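PDB 5ZRU: alpha-1,3-glucanase, which hydrolyses alpha-1,3-glucan as a GH87-type glucanase, represented here by the catalytic part of a longer, probably carbohydrate-binding protein. Local coordinates for residues A329-I334 with N384-P389; S344-N349 with S368-N373. All coordinates share one frame; numbering follows the deposited sequence.

Contact 1: A329-I334 with N384-P389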
ATOM      1  N   ALA A 329     -13.954  13.732 -15.996  1.00 14.89           N
ATOM      2  CA  ALA A 329     -15.287  14.234 -16.291  1.00 17.20           C
ATOM      3  C   ALA A 329     -15.300  15.579 -17.005  1.00 18.96           C
ATOM      4  O   ALA A 329     -16.376  16.026 -17.414  1.00 20.42           O
ATOM      5  CB  ALA A 329     -16.106  14.342 -14.997  1.00 16.01           C
ATOM      6  N   HIS A 330     -14.152  16.226 -17.180  1.00 15.77           N
ATOM      7  CA  HIS A 330     -14.088  17.556 -17.766  1.00 19.28           C
ATOM      8  C   HIS A 330     -13.157  17.570 -18.972  1.00 21.93           C
ATOM      9  O   HIS A 330     -12.161  16.837 -19.023  1.00 18.27           O
ATOM     10  CB  HIS A 330     -13.616  18.594 -16.733  1.00 17.36           C
ATOM     11  CG  HIS A 330     -14.484  18.664 -15.515  1.00 18.58           C
ATOM     12  ND1 HIS A 330     -14.326  17.818 -14.436  1.00 15.71           N
ATOM     13  CD2 HIS A 330     -15.542  19.456 -15.220  1.00 20.40           C
ATOM     14  CE1 HIS A 330     -15.236  18.101 -13.522  1.00 21.69           C
ATOM     15  NE2 HIS A 330     -15.988  19.088 -13.972  1.00 20.11           N
ATOM     16  N   THR A 331     -13.492  18.414 -19.948  1.00 17.80           N
ATOM     17  CA  THR A 331     -12.644  18.637 -21.114  1.00 20.42           C
ATOM     18  C   THR A 331     -12.483  20.139 -21.290  1.00 20.93           C
ATOM     19  O   THR A 331     -13.485  20.841 -21.534  1.00 23.88           O
ATOM     20  CB  THR A 331     -13.222  18.002 -22.378  1.00 25.94           C
ATOM     21  OG1 THR A 331     -13.411  16.600 -22.162  1.00 25.53           O
ATOM     22  CG2 THR A 331     -12.266  18.203 -23.548  1.00 24.15           C
ATOM     23  N   PRO A 332     -11.267  20.689 -21.148  1.00 20.63           N
ATOM     24  CA  PRO A 332     -10.058  19.944 -20.766  1.00 21.66           C
ATOM     25  C   PRO A 332     -10.097  19.528 -19.296  1.00 19.58           C
ATOM     26  O   PRO A 332     -10.863  20.108 -18.528  1.00 18.34           O
ATOM     27  CB  PRO A 332      -8.930  20.940 -21.028  1.00 21.70           C
ATOM     28  CG  PRO A 332      -9.576  22.274 -20.876  1.00 25.41           C
ATOM     29  CD  PRO A 332     -10.989  22.119 -21.372  1.00 23.78           C
ATOM     30  N   ALA A 333      -9.304  18.523 -18.930  1.00 20.60           N
ATOM     31  CA  ALA A 333      -9.374  17.964 -17.587  1.00 17.65           C
ATOM     32  C   ALA A 333      -8.948  18.989 -16.545  1.00 18.45           C
ATOM     33  O   ALA A 333      -8.048  19.801 -16.777  1.00 20.56           O
ATOM     34  CB  ALA A 333      -8.491  16.718 -17.488  1.00 17.78           C
ATOM     35  N   ILE A 334      -9.617  18.965 -15.393  1.00 16.97           N
ATOM     36  CA  ILE A 334      -9.166  19.767 -14.260  1.00 15.24           C
ATOM     37  C   ILE A 334      -8.236  18.894 -13.435  1.00 14.58           C
ATOM     38  O   ILE A 334      -8.166  17.678 -13.658  1.00 14.27           O
ATOM     39  CB  ILE A 334     -10.344  20.308 -13.427  1.00 15.71           C
ATOM     40  CG1 ILE A 334     -11.237  19.176 -12.929  1.00 15.24           C
ATOM     41  CG2 ILE A 334     -11.149  21.325 -14.245  1.00 20.09           C
ATOM     42  CD1 ILE A 334     -12.324  19.655 -11.975  1.00 14.31           C
ATOM     43  N   ASN A 384      -2.932  11.664 -19.896  1.00 14.59           N
ATOM     44  CA  ASN A 384      -3.357  12.896 -20.560  1.00 14.20           C
ATOM     45  C   ASN A 384      -4.740  12.754 -21.196  1.00 18.94           C
ATOM     46  O   ASN A 384      -5.018  13.367 -22.235  1.00 17.08           O
ATOM     47  CB  ASN A 384      -2.336  13.339 -21.615  1.00 17.11           C
ATOM     48  CG  ASN A 384      -2.278  12.410 -22.826  1.00 22.14           C
ATOM     49  OD1 ASN A 384      -2.661  11.248 -22.760  1.00 20.07           O
ATOM     50  ND2 ASN A 384      -1.794  12.935 -23.946  1.00 28.49           N
ATOM     51  N   VAL A 385      -5.622  11.968 -20.573  1.00 17.84           N
ATOM     52  CA  VAL A 385      -6.976  11.816 -21.087  1.00 19.19           C
ATOM     53  C   VAL A 385      -7.694  13.153 -21.009  1.00 16.92           C
ATOM     54  O   VAL A 385      -7.574  13.893 -20.024  1.00 15.77           O
ATOM     55  CB  VAL A 385      -7.737  10.731 -20.306  1.00 21.61           C
ATOM     56  CG1 VAL A 385      -9.124  10.514 -20.901  1.00 20.48           C
ATOM     57  CG2 VAL A 385      -6.935   9.424 -20.262  1.00 19.73           C
ATOM     58  N   ASN A 386      -8.426  13.486 -22.072  1.00 19.19           N
ATOM     59  CA  ASN A 386      -9.206  14.723 -22.127  1.00 18.74           C
ATOM     60  C   ASN A 386      -8.330  15.963 -21.986  1.00 16.68           C
ATOM     61  O   ASN A 386      -8.790  17.003 -21.519  1.00 17.28           O
ATOM     62  CB  ASN A 386     -10.312  14.730 -21.066  1.00 16.94           C
ATOM     63  CG  ASN A 386     -11.301  13.608 -21.258  1.00 23.35           C
ATOM     64  OD1 ASN A 386     -11.571  13.195 -22.386  1.00 24.73           O
ATOM     65  ND2 ASN A 386     -11.842  13.098 -20.158  1.00 23.69           N
ATOM     66  N   GLY A 387      -7.066  15.879 -22.392  1.00 15.19           N
ATOM     67  CA  GLY A 387      -6.225  17.057 -22.363  1.00 15.24           C
ATOM     68  C   GLY A 387      -5.676  17.427 -21.003  1.00 16.57           C
ATOM     69  O   GLY A 387      -5.362  18.599 -20.770  1.00 18.99           O
ATOM     70  N   ALA A 388      -5.560  16.473 -20.092  1.00 16.18           N
ATOM     71  CA  ALA A 388      -4.940  16.758 -18.808  1.00 15.49           C
ATOM     72  C   ALA A 388      -3.497  17.208 -19.024  1.00 13.91           C
ATOM     73  O   ALA A 388      -2.812  16.683 -19.910  1.00 15.83           O
ATOM     74  CB  ALA A 388      -4.972  15.520 -17.911  1.00 12.95           C
ATOM     75  N   PRO A 389      -3.004  18.163 -18.238  1.00 13.66           N
ATOM     76  CA  PRO A 389      -1.595  18.551 -18.336  1.00 14.16           C
ATOM     77  C   PRO A 389      -0.706  17.496 -17.704  1.00 12.52           C
ATOM     78  O   PRO A 389      -1.164  16.604 -16.989  1.00 13.50           O
ATOM     79  CB  PRO A 389      -1.546  19.855 -17.541  1.00 17.50           C
ATOM     80  CG  PRO A 389      -2.539  19.605 -16.445  1.00 14.68           C
ATOM     81  CD  PRO A 389      -3.678  18.872 -17.134  1.00 13.83           C
TER
HETATM   82  O   HOH W   1     -11.178  14.611 -17.914  1.00 18.88           O
HETATM   83  O   HOH W   2     -12.125  14.986 -24.127  1.00 39.00           O
HETATM   84  O   HOH W   3      -6.258  20.468 -18.705  1.00 22.72           O

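Contact 2: S344-N349 with S368-N373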
ATOM      1  N   SER A 344      -1.767   8.192   7.335  1.00  8.71           N
ATOM      2  CA  SER A 344      -2.833   7.276   6.959  1.00  6.63           C
ATOM      3  C   SER A 344      -2.308   5.859   6.765  1.00  9.52           C
ATOM      4  O   SER A 344      -1.104   5.608   6.674  1.00  9.83           O
ATOM      5  CB  SER A 344      -3.538   7.758   5.689  1.00  8.92           C
ATOM      6  OG  SER A 344      -4.133   9.028   5.914  1.00  8.47           O
ATOM      7  N   ARG A 345      -3.250   4.924   6.715  1.00  8.24           N
ATOM      8  CA  ARG A 345      -2.972   3.497   6.584  1.00  7.90           C
ATOM      9  C   ARG A 345      -3.742   3.018   5.365  1.00  8.26           C
ATOM     10  O   ARG A 345      -4.977   3.007   5.365  1.00  9.89           O
ATOM     11  CB  ARG A 345      -3.376   2.746   7.851  1.00  9.67           C
ATOM     12  CG  ARG A 345      -2.670   3.311   9.098  1.00  9.95           C
ATOM     13  CD  ARG A 345      -3.185   2.691  10.410  1.00 10.05           C
ATOM     14  NE  ARG A 345      -2.807   3.525  11.559  1.00  9.12           N
ATOM     15  CZ  ARG A 345      -2.748   3.088  12.816  1.00 12.57           C
ATOM     16  NH1 ARG A 345      -3.037   1.828  13.088  1.00  9.84           N
ATOM     17  NH2 ARG A 345      -2.382   3.906  13.804  1.00  8.98           N
ATOM     18  N   ILE A 346      -3.021   2.672   4.312  1.00  7.40           N
ATOM     19  CA  ILE A 346      -3.623   2.385   3.019  1.00  6.23           C
ATOM     20  C   ILE A 346      -3.139   0.989   2.666  1.00  8.86           C
ATOM     21  O   ILE A 346      -1.977   0.809   2.282  1.00  8.63           O
ATOM     22  CB  ILE A 346      -3.232   3.421   1.961  1.00  6.93           C
ATOM     23  CG1 ILE A 346      -3.599   4.831   2.453  1.00  8.01           C
ATOM     24  CG2 ILE A 346      -3.908   3.099   0.622  1.00  8.12           C
ATOM     25  CD1 ILE A 346      -2.858   5.983   1.725  1.00  7.60           C
ATOM     26  N   ARG A 347      -3.996  -0.013   2.860  1.00  7.58           N
ATOM     27  CA  ARG A 347      -3.512  -1.387   2.943  1.00  6.14           C
ATOM     28  C   ARG A 347      -4.474  -2.349   2.272  1.00  7.75           C
ATOM     29  O   ARG A 347      -5.675  -2.092   2.186  1.00  7.19           O
ATOM     30  CB  ARG A 347      -3.316  -1.829   4.403  1.00  6.94           C
ATOM     31  CG  ARG A 347      -2.410  -0.908   5.236  1.00  7.64           C
ATOM     32  CD  ARG A 347      -2.222  -1.499   6.638  1.00  8.62           C
ATOM     33  NE  ARG A 347      -1.331  -0.695   7.481  1.00  7.96           N
ATOM     34  CZ  ARG A 347      -1.365  -0.714   8.808  1.00 11.40           C
ATOM     35  NH1 ARG A 347      -2.252  -1.498   9.424  1.00  8.80           N
ATOM     36  NH2 ARG A 347      -0.526   0.046   9.525  1.00  8.37           N
ATOM     37  N   ASN A 348      -3.930  -3.468   1.791  1.00  7.52           N
ATOM     38  CA  ASN A 348      -4.757  -4.595   1.346  1.00  7.62           C
ATOM     39  C   ASN A 348      -5.741  -4.190   0.254  1.00  7.41           C
ATOM     40  O   ASN A 348      -6.881  -4.654   0.223  1.00  7.69           O
ATOM     41  CB  ASN A 348      -5.507  -5.210   2.532  1.00  7.86           C
ATOM     42  CG  ASN A 348      -4.618  -5.449   3.708  1.00 12.24           C
ATOM     43  OD1 ASN A 348      -3.598  -6.131   3.597  1.00 11.52           O
ATOM     44  ND2 ASN A 348      -4.985  -4.877   4.856  1.00  9.38           N
ATOM     45  N   ASN A 349      -5.309  -3.325  -0.657  1.00  7.40           N
ATOM     46  CA  ASN A 349      -6.116  -3.004  -1.820  1.00  7.74           C
ATOM     47  C   ASN A 349      -5.688  -3.874  -3.001  1.00 10.26           C
ATOM     48  O   ASN A 349      -4.558  -4.386  -3.053  1.00  8.75           O
ATOM     49  CB  ASN A 349      -6.005  -1.517  -2.165  1.00  9.48           C
ATOM     50  CG  ASN A 349      -6.413  -0.627  -1.004  1.00 10.14           C
ATOM     51  OD1 ASN A 349      -7.606  -0.477  -0.714  1.00 10.28           O
ATOM     52  ND2 ASN A 349      -5.419  -0.040  -0.317  1.00  6.56           N
ATOM     53  N   SER A 368       2.862   7.758   6.037  1.00  6.59           N
ATOM     54  CA  SER A 368       1.764   6.818   5.879  1.00  7.51           C
ATOM     55  C   SER A 368       2.287   5.392   5.767  1.00  8.89           C
ATOM     56  O   SER A 368       3.433   5.145   5.383  1.00  8.96           O
ATOM     57  CB  SER A 368       0.915   7.169   4.653  1.00  6.86           C
ATOM     58  OG  SER A 368       0.250   8.416   4.844  1.00  7.54           O
ATOM     59  N   SER A 369       1.416   4.456   6.130  1.00  8.15           N
ATOM     60  CA  SER A 369       1.685   3.029   6.047  1.00  7.98           C
ATOM     61  C   SER A 369       1.003   2.518   4.787  1.00  8.06           C
ATOM     62  O   SER A 369      -0.224   2.591   4.680  1.00  9.74           O
ATOM     63  CB  SER A 369       1.153   2.310   7.291  1.00  8.23           C
ATOM     64  OG  SER A 369       1.082   0.898   7.093  1.00  9.26           O
ATOM     65  N   ILE A 370       1.801   2.050   3.822  1.00  8.42           N
ATOM     66  CA  ILE A 370       1.315   1.607   2.514  1.00  7.47           C
ATOM     67  C   ILE A 370       1.642   0.121   2.434  1.00  8.14           C
ATOM     68  O   ILE A 370       2.800  -0.234   2.214  1.00  9.22           O
ATOM     69  CB  ILE A 370       1.982   2.378   1.366  1.00  6.30           C
ATOM     70  CG1 ILE A 370       1.984   3.893   1.662  1.00  6.94           C
ATOM     71  CG2 ILE A 370       1.315   2.033   0.014  1.00  8.42           C
ATOM     72  CD1 ILE A 370       0.599   4.512   1.752  1.00  8.00           C
ATOM     73  N   ARG A 371       0.654  -0.759   2.624  1.00  6.81           N
ATOM     74  CA  ARG A 371       0.991  -2.157   2.887  1.00  8.13           C
ATOM     75  C   ARG A 371       0.118  -3.122   2.097  1.00  7.67           C
ATOM     76  O   ARG A 371      -1.104  -2.973   2.067  1.00  8.38           O
ATOM     77  CB  ARG A 371       0.873  -2.473   4.391  1.00  7.58           C
ATOM     78  CG  ARG A 371       1.357  -3.874   4.753  1.00  9.56           C
ATOM     79  CD  ARG A 371       1.164  -4.177   6.247  1.00 11.80           C
ATOM     80  NE  ARG A 371       1.964  -3.314   7.103  1.00 15.24           N
ATOM     81  CZ  ARG A 371       1.671  -3.020   8.371  1.00 11.87           C
ATOM     82  NH1 ARG A 371       0.569  -3.491   8.947  1.00 10.92           N
ATOM     83  NH2 ARG A 371       2.476  -2.223   9.054  1.00 10.95           N
ATOM     84  N   ASN A 372       0.753  -4.113   1.461  1.00  6.70           N
ATOM     85  CA  ASN A 372       0.054  -5.297   0.943  1.00  7.30           C
ATOM     86  C   ASN A 372      -0.912  -4.943  -0.188  1.00  8.75           C
ATOM     87  O   ASN A 372      -2.011  -5.492  -0.274  1.00  7.07           O
ATOM     88  CB  ASN A 372      -0.684  -6.038   2.070  1.00  7.55           C
ATOM     89  CG  ASN A 372      -0.954  -7.500   1.738  1.00  6.83           C
ATOM     90  OD1 ASN A 372      -0.079  -8.214   1.245  1.00  9.15           O
ATOM     91  ND2 ASN A 372      -2.165  -7.956   2.034  1.00  8.90           N
ATOM     92  N   ASN A 373      -0.493  -4.047  -1.074  1.00  9.06           N
ATOM     93  CA  ASN A 373      -1.320  -3.630  -2.200  1.00  7.46           C
ATOM     94  C   ASN A 373      -0.933  -4.373  -3.479  1.00  7.46           C
ATOM     95  O   ASN A 373       0.189  -4.868  -3.629  1.00  8.91           O
ATOM     96  CB  ASN A 373      -1.214  -2.112  -2.397  1.00  6.84           C
ATOM     97  CG  ASN A 373      -1.793  -1.344  -1.222  1.00  8.24           C
ATOM     98  OD1 ASN A 373      -2.990  -1.412  -0.969  1.00  7.53           O
ATOM     99  ND2 ASN A 373      -0.943  -0.618  -0.487  1.00  6.16           N
TER

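Contact 1: A329-I334 with N384-P389
Asn386 and Ala333 join two surface loops in a small, largely water-mediated contact: segment 329-334 follows strand 323-325, while the other loop, 384-389, comes after strand 378-381. One direct hydrogen bond links them, from Ala333 N to Asn386 O at 3.0 Å. It is bent (135° at the hydrogen), and the donor sits above the carbonyl plane rather than on a lone pair. Asn386 O also receives a CA-H...O contact from Pro332 CA, 3.3 Å away. The cis peptide before Pro332 turns the chain just ahead of this point. Beside this bond, Ala333 CB meets Ala388 CB at 3.7 Å, small methyls that let the backbones approach. In this parallel beta-helix of the pectate lyase-like clan, strand 354-357 lies between strands 323-325 and 378-381, so the loops meet across an intervening coil; Gln358 from that coil donates to Val385 O. Segment 384-389 makes two overlapping turns, closed by Gly387 N on Asn384 O and Ala388 N on Val385 O. Asn386 and Gly387 both have positive phi, which asparagine tolerates and which at Gly387 calls for glycine, because a CB would press on the preceding carbonyl. The Asn386 side chain crosses Thr331 at about a right angle, its CG beside its own backbone N (chi1 -61°), which sets the amide between two waters. Asn386 ND2 donates to one at 2.8 Å, and this water probably donates on to His330 O. Asn386 OD1 accepts from the other at 2.6 Å, a water also hydrogen-bonded to Thr331 OG1. With an alanine here, both waters would probably lose their partner on this loop, and the left-handed turn a residue type that tolerates it. A third water donates to Ala333 O at 2.7 Å and to Gly387 O at 2.9 Å.

Contact 2: S344-N349 with S368-N373
Arg347 grips Ser369 side-on: NE (2.9 Å) and NH2 (3.0 Å) both donate to Ser369 OG, which lies close to the guanidinium plane. With chi1 at 165°, Ser369 turns OG away from its own N and presents it to the arginine of the neighbouring strand. The guanidinium of Arg371 lies flat over one face of that of Arg347, centres 3.8 Å apart and planes at 20°, with Arg371 NH1 above the middle of the Arg347 group. On the other side of the strands, Ile346 and Ile370 run side by side, their CD1 atoms 3.8 Å apart, a branched apolar pair suited to a stacked column. Beneath these side chains the strands 345-347 and 369-371 pair in parallel, in register, as successive coils of the beta-helix. Beyond the strands, Asn348 and Asn372 take left-handed backbone angles and turn the chain, and Asn372 ND2 donates to Asn348 OD1 at 2.8 Å and also to Phe137 O. Asn349 and Asn373 then lie side by side, pointing the same way, with nearly coplanar amides, 7° apart. Asn373 OD1 accepts from Asn349 ND2 at 2.9 Å and also from Asn349 N, the two donors approaching from opposite faces of its plane, while Asn373 ND2 donates to Ile346 O at 3.3 Å. Such repeated amides are consistent with the asparagine ladders of pectate lyase-like helices, and Asn349 OD1 accepts from Phe319 N. Farther out, the arginines are positioned by carboxylates: Glu139 bridges to Arg347 and Arg371, and Arg371 also pairs with Glu172 and Glu402. Since Glu139 and Glu172 belong to the other, antiparallel beta domain, the stacked guanidiniums join the domains, and the surrounding carboxylates probably balance their positive charge, so that two arginines can lie buried face to face.

Overall arrangement
Both contacts belong to the beta-helical part of the catalytic unit and link the same run of coils at different depths. Contact 2 lies about 3 Å from the centre of the chain, contact 1 about 27 Å from it; their centres are 28 Å apart and their nearest atoms about 20 Å, so they do not touch. Both segments of contact 2 fall in the sequence between 329-334 and 384-389, so the loops of contact 1 flank those coils along the chain. Contact 1 is remote from the annotated metal sites. In contact 2, by comparison, Ser344 lies about 5 Å, side chain to side chain, from the zinc ligand His312, and Asn372 about 6 Å from the calcium ligand Ser115.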